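Local atomic coordinates of FYVE, RhoGEF and PH domain-containing protein 5 (Homo sapiens, PDB entry 3MPX), a protein that activates the small GTPase CDC42 by exchanging its bound GDP for GTP, and mediates CDC42 activation in response to VEGF. Residues A[83-86]-A[87-91]. Numbering follows the deposited sequence.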
loop_
_atom_site.group_PDB
_atom_site.type_symbol
_atom_site.label_atom_id
_atom_site.label_comp_id
_atom_site.label_asym_id
_atom_site.label_seq_id
_atom_site.Cartn_x
_atom_site.Cartn_y
_atom_site.Cartn_z
ATOM N N HIS A 83 -8.408 -14.293 -6.920
ATOM C CA HIS A 83 -7.793 -14.474 -8.236
ATOM C C HIS A 83 -8.845 -14.404 -9.380
ATOM O O HIS A 83 -8.647 -13.676 -10.359
ATOM C CB HIS A 83 -7.010 -15.792 -8.284
ATOM C CG HIS A 83 -6.374 -16.069 -9.614
ATOM N ND1 HIS A 83 -6.445 -17.318 -10.194
ATOM C CD2 HIS A 83 -5.693 -15.240 -10.444
ATOM C CE1 HIS A 83 -5.809 -17.217 -11.352
ATOM N NE2 HIS A 83 -5.341 -15.987 -11.549
ATOM N N ASP A 84 -9.979 -15.121 -9.208
ATOM C CA ASP A 84 -11.068 -15.194 -10.162
ATOM C C ASP A 84 -11.737 -13.852 -10.320
ATOM O O ASP A 84 -12.064 -13.470 -11.457
ATOM C CB ASP A 84 -12.083 -16.276 -9.745
ATOM C CG ASP A 84 -11.581 -17.721 -9.823
ATOM O OD1 ASP A 84 -10.586 -17.977 -10.559
ATOM O OD2 ASP A 84 -12.195 -18.604 -9.169
ATOM N N LEU A 85 -11.894 -13.109 -9.196
ATOM C CA LEU A 85 -12.512 -11.783 -9.181
ATOM C C LEU A 85 -11.729 -10.827 -10.059
ATOM O O LEU A 85 -12.323 -10.164 -10.913
ATOM C CB LEU A 85 -12.665 -11.239 -7.738
ATOM C CG LEU A 85 -12.709 -9.712 -7.525
ATOM C CD1 LEU A 85 -14.026 -9.101 -7.971
ATOM C CD2 LEU A 85 -12.408 -9.351 -6.088
ATOM N N HIS A 86 -10.397 -10.804 -9.883
ATOM C CA HIS A 86 -9.492 -9.922 -10.595
ATOM C C HIS A 86 -9.237 -10.392 -12.025
ATOM O O HIS A 86 -9.111 -9.542 -12.921
ATOM C CB HIS A 86 -8.222 -9.697 -9.780
ATOM C CG HIS A 86 -8.521 -8.926 -8.528
ATOM N ND1 HIS A 86 -8.615 -7.548 -8.535
ATOM C CD2 HIS A 86 -8.856 -9.375 -7.301
ATOM C CE1 HIS A 86 -8.934 -7.205 -7.298
ATOM N NE2 HIS A 86 -9.106 -8.270 -6.529
ATOM N N GLN A 87 -9.269 -11.724 -12.272
ATOM C CA GLN A 87 -9.175 -12.247 -13.642
ATOM C C GLN A 87 -10.333 -11.630 -14.482
ATOM O O GLN A 87 -10.083 -11.142 -15.581
ATOM C CB GLN A 87 -9.248 -13.782 -13.669
ATOM C CG GLN A 87 -7.881 -14.441 -13.675
ATOM C CD GLN A 87 -7.957 -15.953 -13.663
ATOM O OE1 GLN A 87 -8.642 -16.577 -12.835
ATOM N NE2 GLN A 87 -7.197 -16.579 -14.550
ATOM N N GLY A 88 -11.534 -11.569 -13.897
ATOM C CA GLY A 88 -12.713 -10.971 -14.509
ATOM C C GLY A 88 -12.616 -9.476 -14.736
ATOM O O GLY A 88 -12.987 -9.012 -15.820
ATOM N N ILE A 89 -12.140 -8.705 -13.697
ATOM C CA ILE A 89 -11.917 -7.251 -13.723
ATOM C C ILE A 89 -10.971 -6.934 -14.912
ATOM O O ILE A 89 -11.311 -6.100 -15.745
ATOM C CB ILE A 89 -11.382 -6.721 -12.347
ATOM C CG1 ILE A 89 -12.522 -6.586 -11.329
ATOM C CG2 ILE A 89 -10.619 -5.380 -12.486
ATOM C CD1 ILE A 89 -12.118 -6.259 -9.917
ATOM N N LEU A 90 -9.833 -7.652 -15.012
ATOM C CA LEU A 90 -8.874 -7.558 -16.114
ATOM C C LEU A 90 -9.552 -7.771 -17.503
ATOM O O LEU A 90 -9.352 -6.951 -18.388
ATOM C CB LEU A 90 -7.727 -8.581 -15.905
ATOM C CG LEU A 90 -6.625 -8.665 -16.984
ATOM C CD1 LEU A 90 -6.092 -7.293 -17.341
ATOM C CD2 LEU A 90 -5.479 -9.544 -16.528
ATOM N N GLU A 91 -10.339 -8.847 -17.680
ATOM C CA GLU A 91 -11.023 -9.149 -18.935
ATOM C C GLU A 91 -11.975 -8.017 -19.339
ATOM O O GLU A 91 -11.986 -7.629 -20.506
ATOM C CB GLU A 91 -11.751 -10.499 -18.862
#
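The carboxamide of Gln87 lies over one face of the His83 imidazole, the two planes 19° apart, with Gln87 CD 3.4 Å from His83 CE1 and the amide set toward the rim of the ring. His83 CG stands anti to the backbone N (chi1 179°), which carries the ring alongside the helix to the place where the side chain four residues on can cover it. Asp84 flanks the same amide, its carboxylate nearly coplanar with it. The His86 ring has Leu85 CG above one face, toward the rim, while Ile89 CD1 approaches it obliquely, 4.0 Å from His86 ND1. On this side Leu85 and Ile89 run side by side, and Leu85 CD1 meets Ile89 CD1 at 3.9 Å. All of this lies on consecutive turns of helix 66-98, in the helical DH (RhoGEF) domain, the part of the protein that carries exchange activity. The i to i+4 spacing that pairs His83 with Gln87 and Leu85 with Ile89 comes with regular alpha-helical hydrogen bonds: Gln87 N to His83 O is 2.8 Å, and Leu90 N to His86 O is 2.9 Å and almost straight at 176°. Replacing His83 by an alanine would probably leave the Gln87 amide without the flat surface it rests on and more at liberty to swing, and is likely to weaken the side chain's contacts with Gln42 and Asn45 of helix 21-59. His86 is buried, and both its ring nitrogens are satisfied from neighbouring helices, ND1 by the carboxylate of Glu34 and NE2 by His120, while Tyr37 meets the ring edge-to-face. The Leu85-Ile89 pair packs against Arg113, with Leu85 also touching His120 and Ile89 reaching Phe117 on helix 117-138.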